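Local coordinates for dihydroxyacetone kinase (Citrobacter freundii, PDB 1UN8), which catalyses the phosphorylation of dihydroxyacetone by ATP, using a divalent metal cation, and carries a tightly bound phospholipid in its C-terminal helical barrel, at residues G138-L143 and H148-A153; S195-Q200 and A204-H209; Q235-M240 and T273-S278; Q445-G450 and V454-T459; G473-I478 and C510-A515. One frame throughout, in Å; residues are numbered along the deposited sequence.

Five contacts follow one another along the chain in series, none nesting or crossing. Contact 1 folds the loop after strand 132-137 back on itself, and contact 2 does the same for the loop between strands 186-192 and 213-215; both lie near the catalytic histidine. Contact 3 closes a longer excursion, pairing helix 233-247 with helix 266-277 beside the sheet that holds strands 186-192, 254-260 and 285-292. The chain then passes to the eight-helix barrel, where contact 4 joins the adjacent helices 430-448 and 453-468, and contact 5 ties the ATP-binding loop before helix 478-490 to the end of helix 495-511. Centres of contacts 1 and 4 are about 71 Å apart.

Contact 1 of 5, residues G138-L143 and H148-A153; sequences GDDISL and HPRGIA
Asp140 lays its CB against the delta methyl of Ile152, CB to CD1 3.3 Å, while its carboxylate runs alongside the Arg150 chain. With CG anti to the backbone N (chi1 -179°), the carboxylate also serves its own loop: OD1 accepts from Ser142 N, which comes from above the carboxylate plane and makes an Asx turn, whereas OD2 takes the Ser142 hydroxyl on its syn side. Asp140 and Arg150 form no direct salt bridge. Instead two waters donate to Asp140 OD2, one accepting from Arg150 N and the other from Arg150 NH1, so an acidic residue suits a site where three donors converge on one oxygen. Leu143 CD1 sits over the centre of one guanidinium face, 3.8 Å from Arg150 CZ, while NH1 is also held by Pro223 O. Asp140 N bonds to Arg150 O at 3.0 Å. Beside it, Asp139 OD1 receives Ile152 N at 2.8 Å on its syn side, nearly straight at 164°, and OD2 is held by Ser188 OG. Gly138 suits its place because its CA is only 3.2 Å from Pro149 O: a beta carbon would run into that oxygen. Gly151 packs near the substrate-binding Lys109, and the Arg150 side chain is about 7 Å from that of the active-site His220. The loop joins strand 132-137, the outermost of its sheet within the chain, to helix 155-167, and rests through Asp139 and Ile152 on strand 186-192.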
# COMPACT_ATOMS: atom_id res chain seq x y z
N GLY A 138 21.20 -7.89 -10.24
CA GLY A 138 20.35 -7.88 -11.42
C GLY A 138 19.47 -9.11 -11.37
O GLY A 138 19.69 -10.08 -12.09
N ASP A 139 18.46 -9.07 -10.52
CA ASP A 139 17.56 -10.20 -10.33
C ASP A 139 16.37 -10.35 -11.29
O ASP A 139 15.75 -11.40 -11.34
CB ASP A 139 17.06 -10.21 -8.88
CG ASP A 139 16.29 -8.96 -8.51
OD1 ASP A 139 16.80 -7.84 -8.70
OD2 ASP A 139 15.15 -9.09 -8.00
N ASP A 140 16.05 -9.30 -12.05
CA ASP A 140 14.92 -9.37 -12.98
C ASP A 140 15.14 -10.42 -14.08
O ASP A 140 16.23 -10.50 -14.65
CB ASP A 140 14.70 -7.98 -13.60
CG ASP A 140 13.52 -7.94 -14.56
OD1 ASP A 140 12.59 -8.75 -14.41
OD2 ASP A 140 13.53 -7.08 -15.47
N ILE A 141 14.12 -11.22 -14.35
CA ILE A 141 14.22 -12.25 -15.39
C ILE A 141 13.28 -11.98 -16.56
O ILE A 141 13.15 -12.81 -17.47
CB ILE A 141 13.88 -13.66 -14.85
CG1 ILE A 141 12.38 -13.75 -14.54
CG2 ILE A 141 14.75 -13.97 -13.63
CD1 ILE A 141 12.00 -15.03 -13.80
N SER A 142 12.61 -10.83 -16.54
CA SER A 142 11.67 -10.49 -17.59
C SER A 142 12.27 -10.33 -18.99
O SER A 142 11.58 -10.55 -19.99
CB SER A 142 10.93 -9.21 -17.23
OG SER A 142 11.78 -8.09 -17.29
N LEU A 143 13.53 -9.93 -19.07
CA LEU A 143 14.20 -9.69 -20.35
C LEU A 143 15.40 -10.60 -20.60
O LEU A 143 16.55 -10.18 -20.44
CB LEU A 143 14.62 -8.23 -20.41
CG LEU A 143 13.43 -7.28 -20.22
CD1 LEU A 143 13.90 -5.84 -19.97
CD2 LEU A 143 12.54 -7.37 -21.45
N HIS A 148 22.16 -6.73 -19.24
CA HIS A 148 22.19 -6.25 -17.87
C HIS A 148 20.83 -6.30 -17.19
O HIS A 148 20.08 -5.32 -17.21
CB HIS A 148 22.70 -4.81 -17.86
CG HIS A 148 24.02 -4.65 -18.54
ND1 HIS A 148 25.19 -5.22 -18.06
CD2 HIS A 148 24.36 -4.01 -19.68
CE1 HIS A 148 26.18 -4.93 -18.88
NE2 HIS A 148 25.71 -4.20 -19.87
N PRO A 149 20.49 -7.44 -16.56
CA PRO A 149 19.21 -7.61 -15.86
C PRO A 149 19.01 -6.49 -14.85
O PRO A 149 19.90 -6.18 -14.06
CB PRO A 149 19.35 -8.97 -15.18
CG PRO A 149 20.31 -9.70 -16.07
CD PRO A 149 21.33 -8.64 -16.39
N ARG A 150 17.83 -5.90 -14.86
CA ARG A 150 17.55 -4.83 -13.93
C ARG A 150 17.49 -5.38 -12.52
O ARG A 150 17.16 -6.55 -12.32
CB ARG A 150 16.21 -4.18 -14.26
CG ARG A 150 16.15 -3.49 -15.59
CD ARG A 150 14.71 -3.37 -16.05
NE ARG A 150 14.60 -2.67 -17.32
CZ ARG A 150 13.48 -2.56 -18.02
NH1 ARG A 150 12.35 -3.11 -17.56
NH2 ARG A 150 13.47 -1.91 -19.17
N GLY A 151 17.83 -4.54 -11.55
CA GLY A 151 17.78 -4.94 -10.16
C GLY A 151 16.48 -4.40 -9.57
O GLY A 151 16.21 -3.20 -9.63
N ILE A 152 15.68 -5.31 -9.02
CA ILE A 152 14.41 -4.93 -8.42
C ILE A 152 14.23 -5.50 -7.00
O ILE A 152 15.19 -5.66 -6.27
CB ILE A 152 13.25 -5.37 -9.36
CG1 ILE A 152 13.26 -6.90 -9.53
CG2 ILE A 152 13.38 -4.64 -10.72
CD1 ILE A 152 12.92 -7.36 -10.92
N ALA A 153 13.00 -5.83 -6.62
CA ALA A 153 12.70 -6.32 -5.28
C ALA A 153 13.68 -7.28 -4.61
O ALA A 153 14.02 -7.11 -3.44
CB ALA A 153 11.30 -6.93 -5.26
O HOH W 1 15.99 -6.89 -17.01
O HOH W 2 11.74 -4.79 -15.43

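Contact 2 of 5, residues S195-Q200 and A204-H209; sequences SCHLPQ and AAPRHH
The His197 imidazole is approached obliquely by the Pro206 ring, with CD2 to Pro206 CG at 3.5 Å. NE2 is nearly as close to that CG, 3.7 Å, so one corner of the imidazole bears the contact. Its CG stands beside the backbone N (chi1 -70°), which swings the ring back to the proline although the side chain does not start out in that direction. On the far side of the ring ND1 is bonded to Asp299 OD2, which limits its rotation. A proline suits the partner position: its compact apolar ring fits between the imidazole and the Ser195 carbonyl, with Pro206 CB 3.5 Å from Ser195 O. Next to it, Ser195 N donates to Arg207 O at 2.9 Å, in the carbonyl plane, and Ser195 CB packs on the Arg207 backbone. The Arg207 guanidinium leads elsewhere, to a salt bridge with Glu214. Lys301 of the second subunit packs on His197, bringing the dimer partner to this surface. Pinned by one backbone bond and a proline, this is a strand-to-strand connection of the DhaK domain, running from 186-192 to 213-215, whose Cys196 side chain is about 7 Å from that of His220, the active-site residue that forms the hemiaminal.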
# COMPACT_ATOMS: atom_id res chain seq x y z
N SER A 195 1.53 2.38 -14.93
CA SER A 195 2.75 2.93 -14.36
C SER A 195 2.39 3.81 -13.16
O SER A 195 1.24 3.84 -12.74
CB SER A 195 3.51 3.73 -15.41
OG SER A 195 4.83 3.98 -14.97
N CYS A 196 3.36 4.52 -12.62
CA CYS A 196 3.12 5.33 -11.43
C CYS A 196 2.91 6.81 -11.70
O CYS A 196 3.26 7.32 -12.77
CB CYS A 196 4.31 5.20 -10.47
SG CYS A 196 5.87 5.70 -11.25
N HIS A 197 2.33 7.50 -10.72
CA HIS A 197 2.12 8.94 -10.83
C HIS A 197 3.40 9.61 -10.35
O HIS A 197 3.90 9.32 -9.26
CB HIS A 197 0.95 9.38 -9.95
CG HIS A 197 -0.38 8.92 -10.45
ND1 HIS A 197 -1.14 7.98 -9.79
CD2 HIS A 197 -1.08 9.26 -11.56
CE1 HIS A 197 -2.24 7.75 -10.48
NE2 HIS A 197 -2.23 8.51 -11.55
N LEU A 198 3.93 10.51 -11.16
CA LEU A 198 5.15 11.22 -10.80
C LEU A 198 4.84 12.54 -10.12
O LEU A 198 3.82 13.15 -10.39
CB LEU A 198 5.98 11.46 -12.05
CG LEU A 198 6.46 10.18 -12.76
CD1 LEU A 198 7.12 10.55 -14.08
CD2 LEU A 198 7.44 9.42 -11.85
N PRO A 199 5.73 13.00 -9.23
CA PRO A 199 5.51 14.27 -8.53
C PRO A 199 5.78 15.48 -9.43
O PRO A 199 6.55 16.38 -9.07
CB PRO A 199 6.48 14.19 -7.36
CG PRO A 199 7.62 13.44 -7.94
CD PRO A 199 6.94 12.33 -8.72
N GLN A 200 5.14 15.50 -10.60
CA GLN A 200 5.33 16.58 -11.55
C GLN A 200 4.29 16.55 -12.66
O GLN A 200 3.58 15.55 -12.85
CB GLN A 200 6.70 16.47 -12.19
CG GLN A 200 6.78 15.27 -13.10
CD GLN A 200 8.18 14.72 -13.22
OE1 GLN A 200 8.87 14.52 -12.21
NE2 GLN A 200 8.62 14.44 -14.46
N ALA A 204 1.33 12.77 -20.52
CA ALA A 204 0.19 11.86 -20.56
C ALA A 204 0.07 11.04 -19.29
O ALA A 204 1.07 10.81 -18.60
CB ALA A 204 0.32 10.93 -21.77
N ALA A 205 -1.14 10.61 -18.97
CA ALA A 205 -1.38 9.79 -17.80
C ALA A 205 -0.41 8.60 -17.82
O ALA A 205 0.20 8.29 -18.85
CB ALA A 205 -2.82 9.31 -17.74
N PRO A 206 -0.31 7.94 -16.68
CA PRO A 206 0.59 6.78 -16.60
C PRO A 206 0.32 5.70 -17.66
O PRO A 206 -0.84 5.39 -17.93
CB PRO A 206 0.38 6.27 -15.17
CG PRO A 206 -0.22 7.43 -14.46
CD PRO A 206 -1.18 8.07 -15.43
N ARG A 207 1.36 5.15 -18.26
CA ARG A 207 1.15 4.11 -19.25
C ARG A 207 0.19 3.08 -18.69
O ARG A 207 0.28 2.70 -17.52
CB ARG A 207 2.47 3.46 -19.67
CG ARG A 207 2.32 2.40 -20.74
CD ARG A 207 3.65 1.69 -20.96
NE ARG A 207 4.77 2.59 -20.80
CZ ARG A 207 5.95 2.24 -20.29
NH1 ARG A 207 6.17 1.00 -19.89
NH2 ARG A 207 6.90 3.14 -20.16
N HIS A 208 -0.72 2.64 -19.52
CA HIS A 208 -1.71 1.68 -19.15
C HIS A 208 -2.25 0.94 -20.39
O HIS A 208 -2.43 1.55 -21.46
CB HIS A 208 -2.87 2.38 -18.39
CG HIS A 208 -4.18 1.56 -18.31
ND1 HIS A 208 -4.36 0.54 -17.40
CD2 HIS A 208 -5.32 1.62 -19.04
CE1 HIS A 208 -5.56 0.02 -17.56
NE2 HIS A 208 -6.16 0.65 -18.55
N HIS A 209 -2.50 -0.32 -20.27
CA HIS A 209 -3.10 -1.05 -21.35
C HIS A 209 -4.46 -1.47 -20.81
O HIS A 209 -4.57 -2.10 -19.77
CB HIS A 209 -2.19 -2.19 -21.81
CG HIS A 209 -0.69 -1.77 -21.97
ND1 HIS A 209 -0.26 -0.83 -22.88
CD2 HIS A 209 0.41 -2.17 -21.29
CE1 HIS A 209 1.04 -0.66 -22.75
NE2 HIS A 209 1.47 -1.47 -21.80

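Contact 3 of 5, residues Q235-M240 and T273-S278; sequences QVVNLM and TRELAS
Val237 meets Glu275 through their beta carbons, CB to CB 3.8 Å. Both valine methyls join in: CG2 touches Glu275 CB at 3.8 Å, and CG1 reaches past it to Leu276 N, also 3.8 Å. Val237 CG1 stands anti to the backbone N (chi1 169°), which spreads the two methyls across the start of the glutamate side chain. A beta-branched residue is apt here, since its short, broad side chain fits between two backbones this close, Val237 CA to Glu275 CA being 6.4 Å. It is a van der Waals contact made mainly by aliphatic carbons, and here helices 233-247 and 266-277 cross steeply, touching at one point, as they lie against the mixed sheet of the dihydroxyacetone-binding domain. Val236 and Met240 on one helix and Leu276 on the other face the sheet, the first two resting on strand 186-192 and the leucine on strands 254-260 and 285-292. Glu275 starts toward Val237, but its chain bends at CB-CG (chi2 -68°) and carries the carboxylate away. There OE2 accepts from Ser233 OG, near the start of the first helix, and Glu275 OE1 pairs with Arg274 NH1 at 3.5 Å. Arg274 in turn forms a salt bridge through NE with Asp15 of the second subunit.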
# COMPACT_ATOMS: atom_id res chain seq x y z
N GLN A 235 -4.31 -16.46 -14.25
CA GLN A 235 -3.57 -16.56 -15.48
C GLN A 235 -2.27 -15.78 -15.34
O GLN A 235 -1.19 -16.29 -15.65
CB GLN A 235 -4.42 -16.03 -16.64
CG GLN A 235 -5.61 -16.95 -16.95
CD GLN A 235 -6.56 -16.36 -17.98
OE1 GLN A 235 -6.15 -16.02 -19.09
NE2 GLN A 235 -7.83 -16.24 -17.61
N VAL A 236 -2.38 -14.55 -14.86
CA VAL A 236 -1.19 -13.73 -14.68
C VAL A 236 -0.17 -14.37 -13.75
O VAL A 236 1.01 -14.43 -14.07
CB VAL A 236 -1.56 -12.33 -14.15
CG1 VAL A 236 -0.31 -11.51 -13.88
CG2 VAL A 236 -2.44 -11.62 -15.17
N VAL A 237 -0.61 -14.87 -12.60
CA VAL A 237 0.34 -15.48 -11.68
C VAL A 237 0.96 -16.77 -12.22
O VAL A 237 2.16 -17.01 -12.03
CB VAL A 237 -0.30 -15.74 -10.30
CG1 VAL A 237 0.60 -16.63 -9.44
CG2 VAL A 237 -0.51 -14.42 -9.59
N ASN A 238 0.17 -17.60 -12.89
CA ASN A 238 0.72 -18.84 -13.42
C ASN A 238 1.73 -18.58 -14.53
O ASN A 238 2.74 -19.28 -14.66
CB ASN A 238 -0.39 -19.77 -13.91
CG ASN A 238 -1.19 -20.38 -12.76
OD1 ASN A 238 -0.65 -20.73 -11.71
ND2 ASN A 238 -2.50 -20.51 -12.97
N LEU A 239 1.47 -17.56 -15.33
CA LEU A 239 2.38 -17.22 -16.40
C LEU A 239 3.71 -16.84 -15.76
O LEU A 239 4.79 -17.24 -16.21
CB LEU A 239 1.82 -16.06 -17.22
CG LEU A 239 2.77 -15.35 -18.18
CD1 LEU A 239 3.55 -16.36 -19.02
CD2 LEU A 239 1.97 -14.41 -19.07
N MET A 240 3.62 -16.05 -14.69
CA MET A 240 4.79 -15.59 -13.97
C MET A 240 5.50 -16.76 -13.32
O MET A 240 6.73 -16.86 -13.35
CB MET A 240 4.38 -14.57 -12.92
CG MET A 240 3.98 -13.22 -13.51
SD MET A 240 3.33 -12.01 -12.32
CE MET A 240 4.84 -11.21 -11.71
N THR A 273 -1.75 -13.73 -3.48
CA THR A 273 -1.11 -14.65 -2.58
C THR A 273 -1.77 -16.02 -2.70
O THR A 273 -1.10 -17.05 -2.66
CB THR A 273 -1.20 -14.15 -1.14
OG1 THR A 273 -0.49 -12.92 -1.02
CG2 THR A 273 -0.61 -15.18 -0.18
N ARG A 274 -3.09 -16.04 -2.86
CA ARG A 274 -3.78 -17.31 -2.99
C ARG A 274 -3.40 -18.03 -4.28
O ARG A 274 -3.23 -19.25 -4.29
CB ARG A 274 -5.30 -17.09 -2.98
CG ARG A 274 -6.09 -18.37 -3.23
CD ARG A 274 -7.55 -18.07 -3.46
NE ARG A 274 -8.31 -19.25 -3.86
CZ ARG A 274 -8.06 -19.96 -4.96
NH1 ARG A 274 -7.07 -19.61 -5.78
NH2 ARG A 274 -8.82 -21.01 -5.25
N GLU A 275 -3.28 -17.27 -5.37
CA GLU A 275 -2.91 -17.83 -6.66
C GLU A 275 -1.54 -18.49 -6.57
O GLU A 275 -1.35 -19.62 -7.02
CB GLU A 275 -2.89 -16.73 -7.73
CG GLU A 275 -4.19 -15.93 -7.85
CD GLU A 275 -5.35 -16.75 -8.37
OE1 GLU A 275 -5.31 -18.00 -8.28
OE2 GLU A 275 -6.32 -16.15 -8.87
N LEU A 276 -0.59 -17.78 -5.97
CA LEU A 276 0.76 -18.30 -5.81
C LEU A 276 0.74 -19.61 -5.04
O LEU A 276 1.43 -20.55 -5.40
CB LEU A 276 1.65 -17.31 -5.06
CG LEU A 276 3.05 -17.86 -4.77
CD1 LEU A 276 3.90 -17.81 -6.03
CD2 LEU A 276 3.70 -17.06 -3.68
N ALA A 277 -0.06 -19.66 -3.99
CA ALA A 277 -0.16 -20.85 -3.15
C ALA A 277 -0.76 -22.03 -3.91
O ALA A 277 -0.58 -23.18 -3.52
CB ALA A 277 -1.00 -20.55 -1.91
N SER A 278 -1.47 -21.73 -4.98
CA SER A 278 -2.10 -22.77 -5.79
C SER A 278 -1.34 -23.01 -7.09
O SER A 278 -1.78 -23.79 -7.93
CB SER A 278 -3.53 -22.37 -6.12
OG SER A 278 -4.23 -22.03 -4.94

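Contact 4 of 5, residues Q445-G450 and V454-T459; sequences QKLEQG and VEALNT
Ala456 is touched by the two consecutive side chains Lys446 and Leu447, and apolar contacts carry most of the pairing. Leu447 CG lies 3.6 Å from Ala456 CB, with CD2 almost as near, while Lys446 CB rests on Ala456 CA at 3.6 Å. The small alanine lets the helix backbones approach closely, 4.9 Å between the CA atoms of Lys446 and Ala456. Leu447 continues beyond the alanine onto Leu413, Ala414 and Phe417 of helix 413-427.

The second kind is contact between a methylene chain and a hydroxyl. Lys446 CG sits 3.4 Å from Thr459 OG1, and CD and CE follow at 3.5 and 3.6 Å, so the lysine chain runs past the oxygen, the two side chains crossing at about a right angle. The bend at chi2 (59°) takes the chain across the threonine hydroxyl. The hydroxyl itself makes a weak bond to Glu455 O one turn earlier in its own helix, as threonine often does.

Charge is the third and slightest element: Lys446 NZ and Glu455 OE1 stay 6.0 Å apart, a long-range attraction at most. Leu457, on the other side of helix 453-468, touches the bound phospholipid. The chemistry therefore implies a close join between adjacent barrel helices held by van der Waals contact, in which the lysine methylenes lie on Ala456 and Thr459 while the ammonium group leads away.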
# COMPACT_ATOMS: atom_id res chain seq x y z
N GLN A 445 -40.58 -10.94 21.04
CA GLN A 445 -39.76 -11.24 22.20
C GLN A 445 -40.18 -10.48 23.45
O GLN A 445 -40.03 -10.97 24.56
CB GLN A 445 -38.29 -10.96 21.89
CG GLN A 445 -37.59 -12.16 21.30
CD GLN A 445 -37.59 -13.33 22.25
OE1 GLN A 445 -36.94 -13.28 23.30
NE2 GLN A 445 -38.33 -14.39 21.90
N LYS A 446 -40.71 -9.28 23.26
CA LYS A 446 -41.15 -8.50 24.40
C LYS A 446 -42.37 -9.21 24.98
O LYS A 446 -42.57 -9.26 26.19
CB LYS A 446 -41.50 -7.08 23.97
CG LYS A 446 -41.73 -6.13 25.13
CD LYS A 446 -40.49 -6.03 26.02
CE LYS A 446 -40.70 -5.01 27.13
NZ LYS A 446 -39.56 -4.96 28.08
N LEU A 447 -43.20 -9.76 24.09
CA LEU A 447 -44.38 -10.50 24.50
C LEU A 447 -43.95 -11.76 25.24
O LEU A 447 -44.56 -12.15 26.24
CB LEU A 447 -45.22 -10.92 23.28
CG LEU A 447 -46.04 -9.86 22.55
CD1 LEU A 447 -46.75 -10.50 21.36
CD2 LEU A 447 -47.06 -9.26 23.50
N GLU A 448 -42.89 -12.41 24.75
CA GLU A 448 -42.39 -13.63 25.38
C GLU A 448 -42.02 -13.35 26.83
O GLU A 448 -42.08 -14.24 27.68
CB GLU A 448 -41.18 -14.18 24.62
CG GLU A 448 -41.02 -15.66 24.79
CD GLU A 448 -42.18 -16.43 24.20
OE1 GLU A 448 -42.35 -16.39 22.96
OE2 GLU A 448 -42.93 -17.07 24.97
N GLN A 449 -41.62 -12.11 27.10
CA GLN A 449 -41.26 -11.71 28.45
C GLN A 449 -42.53 -11.36 29.21
O GLN A 449 -42.48 -10.84 30.33
CB GLN A 449 -40.34 -10.49 28.41
CG GLN A 449 -38.95 -10.78 27.85
CD GLN A 449 -38.15 -9.51 27.62
OE1 GLN A 449 -38.02 -8.67 28.52
NE2 GLN A 449 -37.59 -9.37 26.42
N GLY A 450 -43.68 -11.64 28.60
CA GLY A 450 -44.96 -11.37 29.23
C GLY A 450 -45.42 -9.92 29.30
O GLY A 450 -45.97 -9.50 30.31
N VAL A 454 -49.35 -3.60 23.35
CA VAL A 454 -48.88 -2.25 23.11
C VAL A 454 -47.44 -2.05 23.57
O VAL A 454 -46.67 -1.33 22.93
CB VAL A 454 -49.80 -1.21 23.80
CG1 VAL A 454 -49.21 0.19 23.71
CG2 VAL A 454 -51.16 -1.24 23.13
N GLU A 455 -47.07 -2.67 24.68
CA GLU A 455 -45.71 -2.54 25.18
C GLU A 455 -44.74 -3.18 24.20
O GLU A 455 -43.69 -2.61 23.88
CB GLU A 455 -45.57 -3.20 26.54
CG GLU A 455 -45.31 -2.22 27.67
CD GLU A 455 -45.78 -2.75 29.01
OE1 GLU A 455 -45.24 -3.79 29.47
OE2 GLU A 455 -46.67 -2.10 29.61
N ALA A 456 -45.10 -4.37 23.73
CA ALA A 456 -44.26 -5.11 22.79
C ALA A 456 -44.12 -4.34 21.48
O ALA A 456 -43.02 -4.25 20.92
CB ALA A 456 -44.86 -6.50 22.55
N LEU A 457 -45.23 -3.79 20.99
CA LEU A 457 -45.22 -3.03 19.75
C LEU A 457 -44.31 -1.82 19.86
O LEU A 457 -43.65 -1.45 18.89
CB LEU A 457 -46.63 -2.59 19.38
CG LEU A 457 -47.57 -3.70 18.89
CD1 LEU A 457 -48.96 -3.15 18.62
CD2 LEU A 457 -46.99 -4.33 17.62
N ASN A 458 -44.28 -1.21 21.04
CA ASN A 458 -43.42 -0.06 21.26
C ASN A 458 -41.97 -0.46 21.31
O ASN A 458 -41.11 0.30 20.87
CB ASN A 458 -43.79 0.64 22.57
CG ASN A 458 -44.49 1.96 22.34
OD1 ASN A 458 -43.88 2.93 21.89
ND2 ASN A 458 -45.78 2.00 22.64
N THR A 459 -41.69 -1.64 21.84
CA THR A 459 -40.31 -2.11 21.89
C THR A 459 -39.89 -2.36 20.44
O THR A 459 -38.75 -2.07 20.06
CB THR A 459 -40.18 -3.42 22.71
OG1 THR A 459 -40.42 -3.14 24.09
CG2 THR A 459 -38.78 -4.02 22.56

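Contact 5 of 5, residues G473-I478 and C510-A515; sequences GDRTMI and CLSSKA
Arg475 CA lies 7.5 Å from Ser512 CA, and Arg475 adopts left-handed helical backbone angles (phi 73°, psi 44°) in the loop before helix 478-490, its side chain leaving that turn directly for the end of helix 495-511. Arg475 CD lies 3.4 Å from Ser512 O, and CG is 3.6 Å from Ser512 OG, so the aliphatic stem runs across this serine. Farther out the Arg475 guanidinium lays one face over Ser513 CA, with NE 3.6 Å from that carbon. Arg475 NH2 reaches Ser513 CB at 3.9 Å. The chain bends at chi3 (62°), which swings the flat group around onto the serine backbone. Small serines suit this place because they let an arginine lie close to the main chain. The loop is part of the ATP site of the eight-helix barrel: Thr476 and Met477 bind the nucleotide, and the Arg475 side chain comes within about 4 Å of that of Asp533, another ATP-binding residue. Polar partners for the guanidinium come from just outside: NE donates to Thr509 O, and NH2 makes a weak bond to Asn531 O. Ser512 OG turns back weakly to Arg508 O. At the other end of the loop Gly473 has backbone angles at which a beta carbon would press on the preceding carbonyl oxygen, and its N bonds to Asp479 OD1. Asp474, pointing away from the serines, pairs with Lys147 of the second subunit.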
# COMPACT_ATOMS: atom_id res chain seq x y z
N GLY A 473 -40.17 12.75 12.25
CA GLY A 473 -39.90 13.92 11.44
C GLY A 473 -39.04 13.60 10.24
O GLY A 473 -38.88 14.45 9.36
N ASP A 474 -38.48 12.39 10.18
CA ASP A 474 -37.62 12.03 9.04
C ASP A 474 -38.42 11.49 7.85
O ASP A 474 -37.86 11.05 6.85
CB ASP A 474 -36.54 11.02 9.46
CG ASP A 474 -35.51 11.61 10.44
OD1 ASP A 474 -35.27 12.83 10.38
OD2 ASP A 474 -34.94 10.85 11.25
N ARG A 475 -39.73 11.51 7.97
CA ARG A 475 -40.60 11.08 6.88
C ARG A 475 -40.68 9.59 6.57
O ARG A 475 -40.66 9.18 5.41
CB ARG A 475 -40.24 11.85 5.60
CG ARG A 475 -40.23 13.37 5.78
CD ARG A 475 -40.24 14.12 4.45
NE ARG A 475 -41.44 13.84 3.67
CZ ARG A 475 -41.53 12.91 2.72
NH1 ARG A 475 -40.47 12.18 2.41
NH2 ARG A 475 -42.68 12.70 2.09
N THR A 476 -40.79 8.77 7.61
CA THR A 476 -40.93 7.33 7.42
C THR A 476 -42.16 6.89 8.21
O THR A 476 -42.73 7.69 8.96
CB THR A 476 -39.72 6.54 7.94
OG1 THR A 476 -39.79 6.44 9.38
CG2 THR A 476 -38.43 7.24 7.54
N MET A 477 -42.55 5.63 8.07
CA MET A 477 -43.71 5.13 8.78
C MET A 477 -43.67 5.48 10.28
O MET A 477 -44.70 5.56 10.94
CB MET A 477 -43.81 3.62 8.60
CG MET A 477 -42.67 2.85 9.20
SD MET A 477 -42.86 1.13 8.76
CE MET A 477 -44.01 0.60 10.02
N ILE A 478 -42.47 5.70 10.80
CA ILE A 478 -42.31 6.05 12.21
C ILE A 478 -43.17 7.25 12.57
O ILE A 478 -43.77 7.30 13.65
CB ILE A 478 -40.83 6.38 12.53
CG1 ILE A 478 -39.93 5.20 12.18
CG2 ILE A 478 -40.69 6.74 14.01
CD1 ILE A 478 -40.24 3.93 12.93
N CYS A 510 -46.29 15.23 4.76
CA CYS A 510 -46.62 15.90 3.50
C CYS A 510 -46.00 17.28 3.48
O CYS A 510 -45.68 17.80 2.42
CB CYS A 510 -48.12 16.05 3.34
SG CYS A 510 -48.95 14.53 2.86
N LEU A 511 -45.83 17.86 4.66
CA LEU A 511 -45.26 19.19 4.77
C LEU A 511 -43.75 19.20 4.52
O LEU A 511 -43.27 19.87 3.61
CB LEU A 511 -45.57 19.78 6.15
CG LEU A 511 -47.06 19.98 6.45
CD1 LEU A 511 -47.21 20.62 7.81
CD2 LEU A 511 -47.71 20.85 5.39
N SER A 512 -43.02 18.43 5.31
CA SER A 512 -41.56 18.37 5.20
C SER A 512 -41.04 17.70 3.93
O SER A 512 -39.85 17.43 3.81
CB SER A 512 -40.98 17.67 6.43
OG SER A 512 -41.71 16.50 6.74
N SER A 513 -41.93 17.46 2.97
CA SER A 513 -41.52 16.83 1.72
C SER A 513 -40.69 17.78 0.87
O SER A 513 -41.20 18.79 0.37
CB SER A 513 -42.75 16.38 0.92
OG SER A 513 -42.36 15.90 -0.36
N LYS A 514 -39.42 17.45 0.69
CA LYS A 514 -38.52 18.28 -0.11
C LYS A 514 -38.92 18.23 -1.58
O LYS A 514 -39.16 19.27 -2.20
CB LYS A 514 -37.07 17.79 0.02
CG LYS A 514 -36.50 17.85 1.43
CD LYS A 514 -35.00 17.53 1.43
CE LYS A 514 -34.71 16.15 0.84
NZ LYS A 514 -33.25 15.88 0.75
N ALA A 515 -38.99 17.02 -2.13
CA ALA A 515 -39.37 16.83 -3.53
C ALA A 515 -40.66 17.58 -3.83
O ALA A 515 -41.74 17.19 -3.36
CB ALA A 515 -39.54 15.34 -3.82